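PDB 6SLL: L-2,4-diaminobutyric acid acetyltransferase from Geobacillus sp., which transfers an acetyl group from acetyl-coenzyme A to L-2,4-diaminobutyric acid, a step in the biosynthesis of the chemical chaperone ectoine. Local coordinates for residues Tyr21-Ala26 / Met111-Cys116; Gly29-Glu34 / Ile63-Gly68; Ala105-Leu110 / Leu138-Glu143. All blocks are in the same frame, centred on the assembly; numbering follows the deposited sequence. Where two conformers were deposited one is given.

Contact 1: residues Tyr21-Ala26 / Met111-Cys116; sequences YRRPEA and MNQKAC
Arg23 reaches across the surface from the loop that follows strand 20-22 to Gln113, in the segment that follows helix 102-112, and the two side chains meet through their polar ends. In one of the two conformers of Arg23, CG sits between its backbone N and carbonyl carbon (chi1 78°), and a bend at chi3 brings the guanidinium round to Gln113. There the guanidinium and amide are turned about 60° against each other, with NH2 of Arg23 3.4 Å from OE1 of Gln113, although the exact turn of the guanidinium is doubtful. One water bridges the pair: near the guanidinium edge in this conformer, it accepts a weak bond from Arg23 NH2 at 2.8 Å. It donates to Gln113 OE1 at 2.7 Å and accepts from the backbone N of Lys114 at 2.9 Å. The other end of the amide is turned back to its own helix, where NE2 of Gln113 donates to the carbonyl O of Gly109. Amide rotation is therefore fixed, with the oxygen directed to the water. Since Arg23 has two conformers and its bond to the water is weak, the chemistry implies a hydrated, adaptable surface bridge in which the glutamine is held more firmly than the arginine.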
# COMPACT_ATOMS: atom_id res chain seq x y z
N TYR B 21 -9.72 20.58 3.87
CA TYR B 21 -8.83 19.43 4.16
C TYR B 21 -9.61 18.36 4.86
O TYR B 21 -10.35 18.69 5.85
CB TYR B 21 -7.62 19.88 5.00
CG TYR B 21 -6.76 20.90 4.22
CD1 TYR B 21 -5.75 20.47 3.36
CD2 TYR B 21 -6.97 22.25 4.37
CE1 TYR B 21 -4.99 21.37 2.66
CE2 TYR B 21 -6.24 23.14 3.60
CZ TYR B 21 -5.22 22.72 2.76
OH TYR B 21 -4.48 23.55 2.00
N ARG B 22 -9.46 17.11 4.50
CA ARG B 22 -10.21 16.04 5.15
C ARG B 22 -9.45 14.70 4.91
O ARG B 22 -8.64 14.59 4.03
CB ARG B 22 -11.63 15.87 4.59
CG ARG B 22 -11.69 15.51 3.13
CD ARG B 22 -13.09 15.41 2.64
NE ARG B 22 -13.14 15.19 1.15
CZ ARG B 22 -13.07 13.99 0.54
NH1 ARG B 22 -12.82 12.90 1.26
NH2 ARG B 22 -13.12 13.90 -0.75
N ARG B 23 -9.82 13.69 5.68
CA ARG B 23 -9.29 12.38 5.34
C ARG B 23 -10.03 11.79 4.14
O ARG B 23 -11.23 12.11 3.87
CB ARG B 23 -9.31 11.43 6.57
CG ARG B 23 -10.69 10.90 6.80
CD ARG B 23 -10.66 9.93 8.06
NE ARG B 23 -9.88 10.45 9.31
CZ ARG B 23 -10.10 11.41 10.24
NH1 ARG B 23 -11.02 11.81 10.09
NH2 ARG B 23 -9.50 12.10 11.27
N PRO B 24 -9.34 10.99 3.37
CA PRO B 24 -10.01 10.34 2.24
C PRO B 24 -10.94 9.25 2.67
O PRO B 24 -10.88 8.81 3.83
CB PRO B 24 -8.84 9.78 1.44
CG PRO B 24 -7.81 9.44 2.47
CD PRO B 24 -7.94 10.60 3.50
N GLU B 25 -11.72 8.76 1.73
CA GLU B 25 -12.57 7.61 1.87
C GLU B 25 -12.30 6.69 0.66
O GLU B 25 -11.77 7.16 -0.34
CB GLU B 25 -14.03 8.00 2.00
CG GLU B 25 -14.26 9.08 3.05
CD GLU B 25 -14.13 8.48 4.42
OE1 GLU B 25 -14.22 7.20 4.58
OE2 GLU B 25 -13.95 9.24 5.37
N ALA B 26 -12.80 5.46 0.76
CA ALA B 26 -12.62 4.53 -0.38
C ALA B 26 -13.14 5.11 -1.69
O ALA B 26 -12.54 4.96 -2.75
CB ALA B 26 -13.23 3.20 -0.08
N MET B 111 0.07 15.64 10.44
CA MET B 111 0.79 15.39 11.66
C MET B 111 -0.01 15.76 12.91
O MET B 111 0.36 15.36 14.00
CB MET B 111 2.15 16.07 11.67
CG MET B 111 3.07 15.50 10.59
SD MET B 111 3.15 13.84 10.25
CE MET B 111 3.69 13.63 11.69
N ASN B 112 -1.15 16.43 12.77
CA ASN B 112 -2.07 16.67 13.89
C ASN B 112 -3.07 15.55 14.07
O ASN B 112 -3.82 15.56 15.05
CB ASN B 112 -2.87 17.97 13.65
CG ASN B 112 -2.03 19.22 13.64
OD1 ASN B 112 -1.06 19.29 14.39
ND2 ASN B 112 -2.42 20.18 12.83
N GLN B 113 -3.21 14.64 13.13
CA GLN B 113 -4.28 13.68 13.20
C GLN B 113 -4.11 12.79 14.37
O GLN B 113 -2.98 12.43 14.80
CB GLN B 113 -4.38 12.88 11.90
CG GLN B 113 -4.69 13.80 10.71
CD GLN B 113 -5.85 14.81 10.99
OE1 GLN B 113 -6.97 14.31 11.34
NE2 GLN B 113 -5.69 16.14 10.92
N LYS B 114 -5.21 12.27 14.89
CA LYS B 114 -5.19 11.44 16.06
C LYS B 114 -4.31 10.22 15.89
O LYS B 114 -3.58 9.83 16.80
CB LYS B 114 -6.64 10.99 16.37
CG LYS B 114 -6.79 10.18 17.60
CD LYS B 114 -8.31 9.74 17.82
CE LYS B 114 -8.50 8.89 18.96
NZ LYS B 114 -9.94 8.60 19.19
N ALA B 115 -4.36 9.56 14.69
CA ALA B 115 -3.57 8.39 14.43
C ALA B 115 -2.14 8.68 14.21
O ALA B 115 -1.33 7.72 14.11
CB ALA B 115 -4.15 7.60 13.26
N CYS B 116 -1.71 9.94 14.21
CA CYS B 116 -0.29 10.28 14.11
C CYS B 116 0.28 10.70 15.46
O CYS B 116 1.42 11.13 15.59
CB CYS B 116 -0.09 11.44 13.08
SG CYS B 116 -0.41 10.78 11.43
O HOH W 1 -7.58 12.45 13.25

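Contact 2: residues Gly29-Glu34 / Ile63-Gly68; sequences GTRVWE and IAEHEG
Arg31, on helix 29-39, supplies the polar half of this contact by reaching over to the end of strand 62-66 and the turn beyond it. NH1 donates a weak hydrogen bond to the carbonyl O of Gly68 at 3.0 Å, with an N-H...O angle of 126°; the acceptor lies at the guanidinium edge, near its plane. The chain runs extended through chi2 and then bends at chi3 (-55°), which swings the guanidinium toward strand 62-66 and the turn after it.

The charge pairing is looser. NH2 of Arg31 stands 3.7 Å from OE2 of Glu65 in a long salt bridge, the side chains crossing at about a right angle with guanidinium and carboxylate planes 45° apart. The same NH2 has a long, weak ion pair with Asp28. The stronger partner of Glu65 is Arg22 on the adjoining strand 20-22, whose NE meets the other carboxylate oxygen, OE1.

Apolar packing lies deeper, where CG2 of Val32 touches CD1 of Ile63 at 4.0 Å. Both residues are buried: Val32 also packs on Phe73 and Tyr50, and Ile63 on Ile70 and Pro24. In this way the first helix of the GNAT domain rests on the mixed sheet. Gly68 closes the turn into strand 69-78; at its backbone angles a CB would press on the carbonyl O of Glu67, which favours glycine.

Chemically, a hydrophobic join between helix and sheet is bordered by a carboxylate placed between two arginines, which probably favours its charged form, while the weak and long bonds of Arg31 suggest a modest contribution from that side chain.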
# COMPACT_ATOMS: atom_id res chain seq x y z
N GLY B 29 -11.09 6.96 -4.35
CA GLY B 29 -9.96 6.31 -4.99
C GLY B 29 -9.77 6.71 -6.45
O GLY B 29 -8.62 7.00 -6.85
N THR B 30 -10.87 6.73 -7.26
CA THR B 30 -10.70 7.15 -8.63
C THR B 30 -10.17 8.53 -8.81
O THR B 30 -9.30 8.80 -9.63
CB THR B 30 -12.01 6.87 -9.41
OG1 THR B 30 -12.04 5.46 -9.70
CG2 THR B 30 -12.09 7.67 -10.66
N ARG B 31 -10.76 9.50 -8.06
CA ARG B 31 -10.34 10.88 -8.25
C ARG B 31 -8.92 11.11 -7.77
O ARG B 31 -8.16 11.92 -8.32
CB ARG B 31 -11.30 11.85 -7.59
CG ARG B 31 -12.62 11.97 -8.33
CD ARG B 31 -13.58 13.15 -7.93
NE ARG B 31 -13.89 13.19 -6.61
CZ ARG B 31 -14.14 14.29 -5.96
NH1 ARG B 31 -13.94 15.60 -6.32
NH2 ARG B 31 -14.51 14.09 -4.70
N VAL B 32 -8.55 10.38 -6.69
CA VAL B 32 -7.13 10.44 -6.26
C VAL B 32 -6.20 9.84 -7.30
O VAL B 32 -5.17 10.41 -7.64
CB VAL B 32 -6.97 9.72 -4.87
CG1 VAL B 32 -5.49 9.57 -4.56
CG2 VAL B 32 -7.68 10.52 -3.82
N TRP B 33 -6.59 8.69 -7.89
CA TRP B 33 -5.84 8.07 -8.94
C TRP B 33 -5.63 9.07 -10.10
O TRP B 33 -4.53 9.18 -10.64
CB TRP B 33 -6.56 6.80 -9.36
CG TRP B 33 -5.92 6.06 -10.52
CD1 TRP B 33 -4.89 5.18 -10.46
CD2 TRP B 33 -6.29 6.19 -11.92
NE1 TRP B 33 -4.60 4.72 -11.73
CE2 TRP B 33 -5.44 5.31 -12.63
CE3 TRP B 33 -7.28 6.90 -12.57
CZ2 TRP B 33 -5.56 5.14 -13.97
CZ3 TRP B 33 -7.43 6.70 -13.92
CH2 TRP B 33 -6.56 5.87 -14.62
N GLU B 34 -6.73 9.72 -10.48
CA GLU B 34 -6.61 10.72 -11.57
C GLU B 34 -5.67 11.83 -11.25
O GLU B 34 -4.84 12.28 -12.10
CB GLU B 34 -8.00 11.27 -11.91
CG GLU B 34 -8.91 10.22 -12.59
CD GLU B 34 -10.30 10.65 -12.81
OE1 GLU B 34 -10.76 11.55 -12.10
OE2 GLU B 34 -10.95 10.05 -13.70
N ILE B 63 -6.64 14.60 2.12
CA ILE B 63 -7.10 15.23 0.85
C ILE B 63 -7.29 16.69 1.02
O ILE B 63 -7.70 17.15 2.08
CB ILE B 63 -8.49 14.56 0.44
CG1 ILE B 63 -8.19 13.25 -0.36
CG2 ILE B 63 -9.41 15.51 -0.35
CD1 ILE B 63 -9.36 12.53 -0.86
N ALA B 64 -6.98 17.42 -0.05
CA ALA B 64 -7.34 18.83 -0.18
C ALA B 64 -8.27 18.99 -1.33
O ALA B 64 -8.09 18.43 -2.42
CB ALA B 64 -6.08 19.66 -0.44
N GLU B 65 -9.36 19.76 -1.10
CA GLU B 65 -10.37 20.03 -2.12
C GLU B 65 -10.57 21.53 -2.29
O GLU B 65 -10.52 22.26 -1.28
CB GLU B 65 -11.69 19.44 -1.78
CG GLU B 65 -11.69 18.01 -2.00
CD GLU B 65 -12.93 17.26 -1.38
OE1 GLU B 65 -13.31 17.59 -0.31
OE2 GLU B 65 -13.51 16.42 -2.04
N HIS B 66 -10.81 21.95 -3.49
CA HIS B 66 -11.08 23.38 -3.77
C HIS B 66 -12.21 23.43 -4.77
O HIS B 66 -12.11 22.85 -5.86
CB HIS B 66 -9.85 24.06 -4.28
CG HIS B 66 -10.09 25.54 -4.60
ND1 HIS B 66 -10.10 25.99 -5.87
CD2 HIS B 66 -10.28 26.60 -3.80
CE1 HIS B 66 -10.39 27.28 -5.83
NE2 HIS B 66 -10.44 27.67 -4.59
N GLU B 67 -13.32 24.09 -4.41
CA GLU B 67 -14.46 24.28 -5.25
C GLU B 67 -14.88 22.95 -5.85
O GLU B 67 -15.25 22.86 -7.02
CB GLU B 67 -14.20 25.37 -6.28
CG GLU B 67 -14.08 26.77 -5.61
CD GLU B 67 -13.92 27.92 -6.55
OE1 GLU B 67 -13.53 27.66 -7.72
OE2 GLU B 67 -14.03 29.05 -5.94
N GLY B 68 -14.84 21.91 -5.00
CA GLY B 68 -15.33 20.57 -5.40
C GLY B 68 -14.42 19.60 -6.04
O GLY B 68 -14.81 18.49 -6.28

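Contact 3: residues Ala105-Leu110 / Leu138-Glu143; sequences AMLTGL and LGYAEE
Leu107 and Tyr140 form the centre of a helix-helix contact in the GNAT fold, joining helix 102-112 to helix 131-144. CD2 of Leu107 lies over one face of the Tyr140 ring in a CH-pi contact, 4.1 Å from the centroid and 26° off the ring normal. The methyl is offset toward the rim and meets the root of the ring, with CG of Tyr140 3.7 Å from Leu107 CD2. It also touches CB of the tyrosine, and the two side chains cross at a slant.

Thr108 approaches the same ring differently. Its OG1 stands at the edge, near the ring plane, 3.9 Å from CE1 of Tyr140. The ring is thus met over a face by a leucine methyl and at an edge by a threonine hydroxyl, both from one turn of helix 102-112.

Torsions and helix bonds set these groups in place. Both Leu107 and Tyr140 leave their backbones heading for the other helix, and with CG trans to the backbone N (chi1 -176°) the Tyr140 ring reaches across to Leu107. Thr108 OG1 lies beside its backbone N (chi1 -67°) and hydrogen-bonds to the carbonyl O of Lys104, one turn earlier.

Farther out, Met106 and Leu110 turn to the sheet, packing on Ile74, while Leu138 and Ala141 of the second helix pack on Phe171 and Ile173. Glu143 touches the bound coenzyme A, so the second helix links this packing to the cofactor pocket. A salt bridge also ties the two helices together, between OE1 of Glu143 and NZ of Lys104.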
# COMPACT_ATOMS: atom_id res chain seq x y z
N ALA B 105 0.26 22.63 4.05
CA ALA B 105 -0.93 22.54 4.91
C ALA B 105 -1.35 21.08 5.04
O ALA B 105 -1.77 20.68 6.16
CB ALA B 105 -2.09 23.38 4.38
N MET B 106 -1.26 20.28 4.00
CA MET B 106 -1.63 18.90 4.14
C MET B 106 -0.67 18.16 5.07
O MET B 106 -1.08 17.33 5.87
CB MET B 106 -1.58 18.15 2.78
CG MET B 106 -2.72 18.48 1.84
SD MET B 106 -2.87 17.38 0.43
CE MET B 106 -1.33 17.71 -0.43
N LEU B 107 0.65 18.46 4.96
CA LEU B 107 1.63 17.74 5.76
C LEU B 107 1.49 18.16 7.20
O LEU B 107 1.47 17.31 8.13
CB LEU B 107 3.05 18.05 5.23
CG LEU B 107 4.22 17.45 6.00
CD1 LEU B 107 4.09 15.92 6.13
CD2 LEU B 107 5.54 17.80 5.36
N THR B 108 1.36 19.45 7.50
CA THR B 108 1.19 19.93 8.87
C THR B 108 -0.12 19.33 9.39
O THR B 108 -0.19 18.82 10.55
CB THR B 108 1.10 21.47 8.87
OG1 THR B 108 2.37 21.95 8.46
CG2 THR B 108 0.70 22.04 10.22
N GLY B 109 -1.18 19.36 8.62
CA GLY B 109 -2.44 18.80 9.09
C GLY B 109 -2.39 17.33 9.31
O GLY B 109 -2.94 16.82 10.32
N LEU B 110 -1.69 16.56 8.49
CA LEU B 110 -1.53 15.16 8.72
C LEU B 110 -0.90 14.88 10.06
O LEU B 110 -1.33 13.98 10.82
CB LEU B 110 -0.67 14.56 7.60
CG LEU B 110 -0.29 13.09 7.72
CD1 LEU B 110 -1.55 12.19 7.84
CD2 LEU B 110 0.59 12.69 6.57
N LEU B 138 12.30 19.30 3.57
CA LEU B 138 13.35 19.92 4.30
C LEU B 138 12.93 21.22 4.94
O LEU B 138 13.32 21.50 6.11
CB LEU B 138 14.55 20.17 3.44
CG LEU B 138 15.22 18.92 2.86
CD1 LEU B 138 16.37 19.31 1.94
CD2 LEU B 138 15.74 18.00 4.00
N GLY B 139 12.02 21.93 4.33
CA GLY B 139 11.40 23.14 4.96
C GLY B 139 10.60 22.83 6.18
O GLY B 139 10.59 23.54 7.19
N TYR B 140 9.83 21.74 6.16
CA TYR B 140 9.09 21.29 7.36
C TYR B 140 10.04 21.03 8.49
O TYR B 140 9.79 21.51 9.65
CB TYR B 140 8.27 20.04 6.97
CG TYR B 140 7.39 19.54 8.08
CD1 TYR B 140 6.29 20.23 8.45
CD2 TYR B 140 7.63 18.41 8.70
CE1 TYR B 140 5.46 19.78 9.44
CE2 TYR B 140 6.88 17.98 9.75
CZ TYR B 140 5.75 18.67 10.17
OH TYR B 140 5.01 18.18 11.21
N ALA B 141 11.10 20.32 8.27
CA ALA B 141 12.04 20.05 9.32
C ALA B 141 12.70 21.38 9.84
O ALA B 141 12.80 21.62 11.03
CB ALA B 141 13.08 19.09 8.86
N GLU B 142 13.04 22.26 8.92
CA GLU B 142 13.59 23.57 9.31
C GLU B 142 12.68 24.31 10.21
O GLU B 142 13.11 24.91 11.26
CB GLU B 142 13.90 24.37 8.11
CG GLU B 142 15.06 23.77 7.25
CD GLU B 142 15.19 24.41 5.88
OE1 GLU B 142 15.79 23.76 5.03
OE2 GLU B 142 14.73 25.55 5.64
N GLU B 143 11.40 24.41 9.86
CA GLU B 143 10.49 25.26 10.57
C GLU B 143 10.22 24.69 11.90
O GLU B 143 9.98 25.47 12.82
CB GLU B 143 9.16 25.35 9.83
CG GLU B 143 9.29 26.11 8.51
CD GLU B 143 7.90 26.51 7.93
OE1 GLU B 143 7.68 26.21 6.74
OE2 GLU B 143 7.08 27.03 8.78

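In the fold
Contacts 1 and 3 share helix 102-112: its middle packs on helix 131-144, and the segment at its end meets the loop after strand 20-22. Their centres lie about 15 Å apart, and along the chain their segments alternate. Contact 2 is nested within the loop closed by contact 1, their centres about 14 Å apart; contact 1 uses strand 20-22 and contact 2 its neighbour 62-66. Contacts 2 and 3, in series with centres about 21 Å apart, touch where Ala64 packs on Met106. Helix 29-39 packs on the sheet face bearing Ile63 and helix 102-112 on the other, bearing Ala64, and the three contacts run from the first strand to the helix that borders the coenzyme A pocket.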